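Local coordinates for protein aminoglycoside N(3)-acetyltransferase, AAC(3)-IVa (Escherichia coli, PDB 6MN5) that transfers an acetyl group from acetyl-CoA to the N3 amine of 2-deoxystreptamine aminoglycosides, probably giving resistance to gentamicin, tobramycin and apramycin among others, at residues A[121-126]-A[183-188]; A[62-67]-A[87-92]. The protein carries 1 engineered substitution. All coordinates share one frame; numbering follows the deposited sequence.

Interaction 1: A[121-126]-A[183-188]. With EDO (1,2-ethanediol), chain U.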
ATOM      1  N   ASP A 121      -3.156   7.212 -14.051  1.00 68.54           N
ATOM      2  CA  ASP A 121      -1.831   7.484 -14.584  1.00 67.64           C
ATOM      3  C   ASP A 121      -1.324   6.287 -15.381  1.00 65.42           C
ATOM      4  O   ASP A 121      -1.644   5.139 -15.058  1.00 69.27           O
ATOM      5  CB  ASP A 121      -0.834   7.790 -13.462  1.00 75.98           C
ATOM      6  CG  ASP A 121      -0.957   9.206 -12.934  1.00 82.31           C
ATOM      7  OD1 ASP A 121      -1.221  10.127 -13.735  1.00 76.87           O
ATOM      8  OD2 ASP A 121      -0.787   9.397 -11.711  1.00 83.03           O
ATOM      9  N   PRO A 122      -0.539   6.516 -16.426  1.00 82.70           N
ATOM     10  CA  PRO A 122       0.064   5.407 -17.172  1.00 79.11           C
ATOM     11  C   PRO A 122       1.219   4.797 -16.382  1.00 71.20           C
ATOM     12  O   PRO A 122       1.527   5.210 -15.265  1.00 80.77           O
ATOM     13  CB  PRO A 122       0.546   6.075 -18.462  1.00 78.25           C
ATOM     14  CG  PRO A 122       0.801   7.488 -18.075  1.00 78.93           C
ATOM     15  CD  PRO A 122      -0.225   7.824 -17.027  1.00 85.87           C
ATOM     16  N   LEU A 123       1.861   3.801 -16.997  1.00 72.14           N
ATOM     17  CA  LEU A 123       2.942   3.008 -16.417  1.00 75.15           C
ATOM     18  C   LEU A 123       3.993   3.879 -15.734  1.00 75.17           C
ATOM     19  O   LEU A 123       4.762   4.573 -16.412  1.00 82.30           O
ATOM     20  CB  LEU A 123       3.598   2.152 -17.504  1.00 76.48           C
ATOM     21  CG  LEU A 123       4.775   1.265 -17.092  1.00 79.31           C
ATOM     22  CD1 LEU A 123       4.300   0.081 -16.265  1.00 87.86           C
ATOM     23  CD2 LEU A 123       5.541   0.794 -18.317  1.00 83.79           C
ATOM     24  N   PRO A 124       4.061   3.868 -14.403  1.00 70.87           N
ATOM     25  CA  PRO A 124       5.073   4.665 -13.702  1.00 71.44           C
ATOM     26  C   PRO A 124       6.405   3.940 -13.588  1.00 82.46           C
ATOM     27  O   PRO A 124       6.473   2.737 -13.332  1.00 88.64           O
ATOM     28  CB  PRO A 124       4.440   4.869 -12.319  1.00 62.77           C
ATOM     29  CG  PRO A 124       3.626   3.635 -12.108  1.00 59.97           C
ATOM     30  CD  PRO A 124       3.148   3.182 -13.469  1.00 62.65           C
ATOM     31  N   LEU A 125       7.478   4.698 -13.783  1.00 86.82           N
ATOM     32  CA  LEU A 125       8.843   4.187 -13.662  1.00 89.15           C
ATOM     33  C   LEU A 125       9.639   5.125 -12.764  1.00 93.87           C
ATOM     34  O   LEU A 125       9.874   6.288 -13.149  1.00102.77           O
ATOM     35  CB  LEU A 125       9.517   4.063 -15.028  1.00 93.98           C
ATOM     36  CG  LEU A 125       8.971   3.047 -16.031  1.00 93.71           C
ATOM     37  CD1 LEU A 125       8.796   1.683 -15.382  1.00 92.49           C
ATOM     38  CD2 LEU A 125       7.668   3.538 -16.633  1.00109.07           C
ATOM     39  N   PRO A 126      10.070   4.683 -11.571  1.00 81.70           N
ATOM     40  CA  PRO A 126       9.821   3.382 -10.939  1.00 75.91           C
ATOM     41  C   PRO A 126       8.358   3.241 -10.514  1.00 70.09           C
ATOM     42  O   PRO A 126       7.628   4.227 -10.604  1.00 83.45           O
ATOM     43  CB  PRO A 126      10.762   3.400  -9.721  1.00 88.65           C
ATOM     44  CG  PRO A 126      11.766   4.461 -10.016  1.00 79.44           C
ATOM     45  CD  PRO A 126      11.005   5.494 -10.775  1.00 80.70           C
ATOM     46  N   VAL A 183       6.407  -6.252 -25.070  1.00 79.76           N
ATOM     47  CA  VAL A 183       7.598  -5.432 -24.892  1.00 77.90           C
ATOM     48  C   VAL A 183       7.978  -5.458 -23.421  1.00 74.87           C
ATOM     49  O   VAL A 183       7.150  -5.147 -22.556  1.00 80.26           O
ATOM     50  CB  VAL A 183       7.370  -3.984 -25.363  1.00 81.65           C
ATOM     51  CG1 VAL A 183       8.700  -3.271 -25.534  1.00 87.80           C
ATOM     52  CG2 VAL A 183       6.570  -3.965 -26.659  1.00 84.72           C
ATOM     53  N   ARG A 184       9.222  -5.828 -23.135  1.00 74.30           N
ATOM     54  CA  ARG A 184       9.721  -5.776 -21.771  1.00 85.46           C
ATOM     55  C   ARG A 184      10.331  -4.404 -21.510  1.00 76.60           C
ATOM     56  O   ARG A 184      10.948  -3.804 -22.395  1.00 75.72           O
ATOM     57  CB  ARG A 184      10.736  -6.892 -21.507  1.00 88.19           C
ATOM     58  CG  ARG A 184      12.190  -6.528 -21.725  1.00 93.04           C
ATOM     59  CD  ARG A 184      13.098  -7.664 -21.284  1.00102.40           C
ATOM     60  NE  ARG A 184      13.644  -7.456 -19.947  1.00 95.06           N
ATOM     61  CZ  ARG A 184      14.254  -8.399 -19.235  1.00 94.54           C
ATOM     62  NH1 ARG A 184      14.391  -9.623 -19.730  1.00101.05           N
ATOM     63  NH2 ARG A 184      14.728  -8.122 -18.029  1.00 91.15           N
ATOM     64  N   VAL A 185      10.122  -3.899 -20.299  1.00 75.69           N
ATOM     65  CA  VAL A 185      10.502  -2.542 -19.927  1.00 74.80           C
ATOM     66  C   VAL A 185      11.439  -2.637 -18.733  1.00 69.17           C
ATOM     67  O   VAL A 185      11.011  -3.000 -17.629  1.00 66.85           O
ATOM     68  CB  VAL A 185       9.278  -1.676 -19.601  1.00 71.11           C
ATOM     69  CG1 VAL A 185       9.713  -0.298 -19.137  1.00 71.83           C
ATOM     70  CG2 VAL A 185       8.362  -1.576 -20.815  1.00 73.83           C
ATOM     71  N   ASP A 186      12.710  -2.308 -18.944  1.00 73.88           N
ATOM     72  CA  ASP A 186      13.711  -2.377 -17.888  1.00 79.85           C
ATOM     73  C   ASP A 186      13.798  -1.050 -17.146  1.00 76.65           C
ATOM     74  O   ASP A 186      13.748   0.022 -17.757  1.00 75.32           O
ATOM     75  CB  ASP A 186      15.078  -2.746 -18.464  1.00 79.24           C
ATOM     76  CG  ASP A 186      15.062  -4.074 -19.194  1.00 90.04           C
ATOM     77  OD1 ASP A 186      14.958  -4.068 -20.439  1.00101.24           O
ATOM     78  OD2 ASP A 186      15.150  -5.124 -18.524  1.00 91.91           O
ATOM     79  N   TYR A 187      13.932  -1.129 -15.823  1.00 73.13           N
ATOM     80  CA  TYR A 187      14.013   0.057 -14.985  1.00 77.05           C
ATOM     81  C   TYR A 187      14.827  -0.267 -13.739  1.00 78.19           C
ATOM     82  O   TYR A 187      15.224  -1.411 -13.508  1.00 82.83           O
ATOM     83  CB  TYR A 187      12.619   0.570 -14.607  1.00 78.41           C
ATOM     84  CG  TYR A 187      11.791  -0.413 -13.806  1.00 74.80           C
ATOM     85  CD1 TYR A 187      11.027  -1.387 -14.440  1.00 74.51           C
ATOM     86  CD2 TYR A 187      11.769  -0.363 -12.418  1.00 74.68           C
ATOM     87  CE1 TYR A 187      10.267  -2.286 -13.713  1.00 74.48           C
ATOM     88  CE2 TYR A 187      11.013  -1.260 -11.681  1.00 74.56           C
ATOM     89  CZ  TYR A 187      10.264  -2.216 -12.332  1.00 76.35           C
ATOM     90  OH  TYR A 187       9.511  -3.105 -11.599  1.00 70.70           O
ATOM     91  N   LEU A 188      15.074   0.763 -12.933  1.00 78.23           N
ATOM     92  CA  LEU A 188      15.780   0.627 -11.666  1.00 67.08           C
ATOM     93  C   LEU A 188      14.802   0.856 -10.525  1.00 63.28           C
ATOM     94  O   LEU A 188      14.077   1.858 -10.514  1.00 67.52           O
ATOM     95  CB  LEU A 188      16.946   1.615 -11.573  1.00 62.17           C
ATOM     96  CG  LEU A 188      18.155   1.335 -12.471  1.00 67.66           C
ATOM     97  CD1 LEU A 188      19.296   2.294 -12.166  1.00 73.56           C
ATOM     98  CD2 LEU A 188      18.613  -0.104 -12.317  1.00 65.59           C
TER
HETATM   99  C1  EDO U 315       6.300   8.703 -15.900  1.00115.50           C
HETATM  100  O1  EDO U 315       6.699   7.540 -16.633  1.00102.57           O
HETATM  101  C2  EDO U 315       5.884   8.310 -14.487  1.00116.73           C
HETATM  102  O2  EDO U 315       7.011   7.788 -13.772  1.00112.19           O

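Interaction 2: A[62-67]-A[87-92]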
ATOM      1  N   LEU A  62     -11.963   4.834  -1.229  1.00 48.97           N
ATOM      2  CA  LEU A  62     -11.196   3.689  -0.759  1.00 46.32           C
ATOM      3  C   LEU A  62     -10.169   3.305  -1.815  1.00 56.17           C
ATOM      4  O   LEU A  62     -10.500   3.203  -3.000  1.00 60.65           O
ATOM      5  CB  LEU A  62     -12.126   2.513  -0.466  1.00 43.81           C
ATOM      6  CG  LEU A  62     -11.506   1.242   0.109  1.00 45.47           C
ATOM      7  CD1 LEU A  62     -10.795   1.544   1.413  1.00 35.05           C
ATOM      8  CD2 LEU A  62     -12.584   0.186   0.306  1.00 38.15           C
ATOM      9  N   VAL A  63      -8.923   3.107  -1.388  1.00 48.14           N
ATOM     10  CA  VAL A  63      -7.822   2.769  -2.283  1.00 36.41           C
ATOM     11  C   VAL A  63      -7.088   1.560  -1.721  1.00 51.11           C
ATOM     12  O   VAL A  63      -6.926   1.433  -0.501  1.00 53.10           O
ATOM     13  CB  VAL A  63      -6.847   3.953  -2.469  1.00 35.85           C
ATOM     14  CG1 VAL A  63      -5.850   3.658  -3.582  1.00 35.02           C
ATOM     15  CG2 VAL A  63      -7.611   5.237  -2.755  1.00 40.40           C
ATOM     16  N   MET A  64      -6.647   0.673  -2.608  1.00 37.66           N
ATOM     17  CA  MET A  64      -5.896  -0.516  -2.230  1.00 44.03           C
ATOM     18  C   MET A  64      -4.865  -0.820  -3.305  1.00 51.23           C
ATOM     19  O   MET A  64      -5.051  -0.449  -4.471  1.00 64.31           O
ATOM     20  CB  MET A  64      -6.809  -1.741  -2.051  1.00 41.66           C
ATOM     21  CG  MET A  64      -7.878  -1.591  -0.994  1.00 45.28           C
ATOM     22  SD  MET A  64      -8.687  -3.158  -0.671  1.00 47.85           S
ATOM     23  CE  MET A  64     -10.226  -2.609   0.069  1.00 44.29           C
ATOM     24  N   PRO A  65      -3.771  -1.490  -2.948  1.00 45.52           N
ATOM     25  CA  PRO A  65      -2.845  -1.979  -3.972  1.00 52.40           C
ATOM     26  C   PRO A  65      -3.494  -3.050  -4.836  1.00 47.78           C
ATOM     27  O   PRO A  65      -4.375  -3.791  -4.392  1.00 48.66           O
ATOM     28  CB  PRO A  65      -1.680  -2.553  -3.158  1.00 52.16           C
ATOM     29  CG  PRO A  65      -2.254  -2.827  -1.808  1.00 46.71           C
ATOM     30  CD  PRO A  65      -3.285  -1.766  -1.586  1.00 48.15           C
ATOM     31  N   SER A  66      -3.044  -3.120  -6.099  1.00 46.38           N
ATOM     32  CA  SER A  66      -3.649  -4.051  -7.047  1.00 54.82           C
ATOM     33  C   SER A  66      -2.654  -4.613  -8.059  1.00 50.49           C
ATOM     34  O   SER A  66      -3.081  -5.065  -9.128  1.00 42.40           O
ATOM     35  CB  SER A  66      -4.790  -3.371  -7.827  1.00 47.66           C
ATOM     36  OG  SER A  66      -6.041  -3.579  -7.205  1.00 61.95           O
ATOM     37  N   TRP A  67      -1.356  -4.597  -7.772  1.00 48.47           N
ATOM     38  CA  TRP A  67      -0.379  -5.011  -8.768  1.00 52.48           C
ATOM     39  C   TRP A  67      -0.323  -6.530  -8.883  1.00 52.55           C
ATOM     40  O   TRP A  67      -0.631  -7.264  -7.940  1.00 54.20           O
ATOM     41  CB  TRP A  67       1.006  -4.445  -8.446  1.00 54.09           C
ATOM     42  CG  TRP A  67       1.507  -4.705  -7.068  1.00 59.20           C
ATOM     43  CD1 TRP A  67       2.019  -5.875  -6.589  1.00 62.12           C
ATOM     44  CD2 TRP A  67       1.583  -3.763  -5.991  1.00 63.62           C
ATOM     45  NE1 TRP A  67       2.395  -5.725  -5.276  1.00 71.25           N
ATOM     46  CE2 TRP A  67       2.139  -4.436  -4.885  1.00 57.51           C
ATOM     47  CE3 TRP A  67       1.230  -2.417  -5.852  1.00 57.73           C
ATOM     48  CZ2 TRP A  67       2.349  -3.811  -3.657  1.00 49.82           C
ATOM     49  CZ3 TRP A  67       1.439  -1.797  -4.630  1.00 60.84           C
ATOM     50  CH2 TRP A  67       1.993  -2.494  -3.550  1.00 44.17           C
ATOM     51  N   GLY A  87      -3.068 -10.053  -0.531  1.00 46.65           N
ATOM     52  CA  GLY A  87      -4.189 -10.515   0.260  1.00 47.69           C
ATOM     53  C   GLY A  87      -5.465 -10.667  -0.552  1.00 51.63           C
ATOM     54  O   GLY A  87      -5.593 -10.193  -1.683  1.00 59.85           O
ATOM     55  N   VAL A  88      -6.434 -11.345   0.069  1.00 44.09           N
ATOM     56  CA  VAL A  88      -7.703 -11.619  -0.598  1.00 46.92           C
ATOM     57  C   VAL A  88      -8.549 -10.356  -0.708  1.00 55.70           C
ATOM     58  O   VAL A  88      -9.330 -10.207  -1.657  1.00 54.21           O
ATOM     59  CB  VAL A  88      -8.457 -12.740   0.142  1.00 46.50           C
ATOM     60  CG1 VAL A  88      -8.722 -12.344   1.585  1.00 45.89           C
ATOM     61  CG2 VAL A  88      -9.758 -13.080  -0.571  1.00 45.34           C
ATOM     62  N   VAL A  89      -8.413  -9.428   0.242  1.00 49.14           N
ATOM     63  CA  VAL A  89      -9.234  -8.221   0.205  1.00 53.65           C
ATOM     64  C   VAL A  89      -8.868  -7.362  -0.999  1.00 58.36           C
ATOM     65  O   VAL A  89      -9.747  -6.825  -1.685  1.00 55.36           O
ATOM     66  CB  VAL A  89      -9.104  -7.446   1.529  1.00 48.40           C
ATOM     67  CG1 VAL A  89      -9.959  -6.188   1.499  1.00 46.19           C
ATOM     68  CG2 VAL A  89      -9.513  -8.330   2.687  1.00 46.23           C
ATOM     69  N   SER A  90      -7.569  -7.231  -1.289  1.00 50.16           N
ATOM     70  CA  SER A  90      -7.157  -6.466  -2.463  1.00 46.22           C
ATOM     71  C   SER A  90      -7.562  -7.174  -3.749  1.00 39.67           C
ATOM     72  O   SER A  90      -7.924  -6.522  -4.736  1.00 49.84           O
ATOM     73  CB  SER A  90      -5.648  -6.226  -2.434  1.00 50.83           C
ATOM     74  OG  SER A  90      -5.268  -5.508  -1.275  1.00 69.57           O
ATOM     75  N   ASP A  91      -7.514  -8.508  -3.759  1.00 41.65           N
ATOM     76  CA  ASP A  91      -7.917  -9.244  -4.953  1.00 55.03           C
ATOM     77  C   ASP A  91      -9.415  -9.143  -5.199  1.00 57.46           C
ATOM     78  O   ASP A  91      -9.853  -9.148  -6.354  1.00 64.53           O
ATOM     79  CB  ASP A  91      -7.502 -10.710  -4.840  1.00 50.22           C
ATOM     80  CG  ASP A  91      -7.326 -11.374  -6.197  1.00 53.45           C
ATOM     81  OD1 ASP A  91      -7.247 -10.653  -7.217  1.00 58.66           O
ATOM     82  OD2 ASP A  91      -7.263 -12.619  -6.243  1.00 55.58           O
ATOM     83  N   THR A  92     -10.211  -9.049  -4.133  1.00 46.86           N
ATOM     84  CA  THR A  92     -11.659  -8.951  -4.283  1.00 51.00           C
ATOM     85  C   THR A  92     -12.108  -7.520  -4.557  1.00 53.31           C
ATOM     86  O   THR A  92     -13.066  -7.308  -5.314  1.00 55.49           O
ATOM     87  CB  THR A  92     -12.339  -9.505  -3.024  1.00 42.48           C
ATOM     88  OG1 THR A  92     -12.222 -10.935  -3.013  1.00 45.25           O
ATOM     89  CG2 THR A  92     -13.816  -9.123  -2.970  1.00 40.42           C
TER

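Interaction 1: A[121-126]-A[183-188]
The antiparallel hairpin 170-178/181-189 is met on its strand 183-188 by the proline-rich loop 121-126, chiefly through Leu125 and Tyr187. Leu125 CD1 comes 3.9 Å from Tyr187 CD1, and the two side chains cross at about a right angle. The methyl reaches the ring obliquely, at the CB-CG-CD1 corner of the side chain and far from OH. With chi1 at 62°, Tyr187 carries CG between its backbone N and carbonyl carbon, and it is this CB-CG-CD1 side that the leucine methyl meets. The Tyr187 side chain also touches the bound gentamicin and is part of its pocket. Two residues earlier on the strand, Val185 CG1 takes two leucine methyls, lying 4.3 Å from Leu125 CD1 and 4.4 Å from Leu123 CD2, a loose apolar patch close to the surface. A cis peptide precedes Pro126, whose ring carbon CG lies 3.5 Å from Leu188 O. No hydrogen bond joins the two segments. The hairpin supplies the strand's own pairing, Val185 with Cys174 and Tyr187 with Arg172. On the loop, Leu125 N donates to O2 of an ethanediol at 3.1 Å (159°), a molecule probably from the crystallisation liquor that Ser129 OG also binds.

Interaction 2: A[62-67]-A[87-92]
Met64 is the first residue of 62-67 to meet helix 88-92, and it does so with the end of its side chain. CG lies beside the backbone N and the chain runs extended beyond it (chi2 -170°), which carries SD and CE out from the strand to the helix. Met64 CE rests 3.9 Å from Val89 CG1, with SD against the same methyl, and the two side chains cross at about a right angle. Ile49 of helix 44-56 touches both Met64 and Val89, adding a third apolar side chain to this packing. Met64 SD also lies 4.1 Å from Ser90 CA, on the helix backbone. At Pro65 the strand presents a carbonyl as well as a ring: Pro65 O is 3.4 Å from Ser90 CB, while Pro65 CG approaches Ser90 OG at 4.1 Å. That hydroxyl makes a weak hydrogen bond to Leu86 O, in the chain just ahead of the helix, rather than one across this contact. Ser66 follows with a lighter touch, its OG 4.3 Å from Ser90 O, and within its own segment this OG bonds weakly to Pro65 O. All five touching residues are buried, and Ser90 faces the strand between Met64 and Pro65. The segment axes approach to 8.2 Å with a crossing angle of -114°, so helix 88-92 lies steeply across strand 62-65 with Gly87 as its N-cap: packing of a short helix on one face of the mixed central beta-sheet in the Antibiotic_NAT fold.

Overall arrangement
Interaction 2 belongs to the buried core, its centre about 9 Å from that of the chain, whereas interaction 1 lies near the surface, about 18 Å from the same point. Their centres are 21 Å apart and their nearest atoms about 9 Å, so neither touches the other. Only interaction 1 reaches the drug directly: the side chain of Tyr187 is about 4 Å from the bound gentamicin. For interaction 2, the side chain of Pro65 is about 10 Å from it. In sequence, strand 61-65 is followed closely by Gly69 and Asp71 of the pocket, and strand 181-189 ends at pocket residue Glu189, with Asp191, His192 and the zinc ligand Cys193 just after.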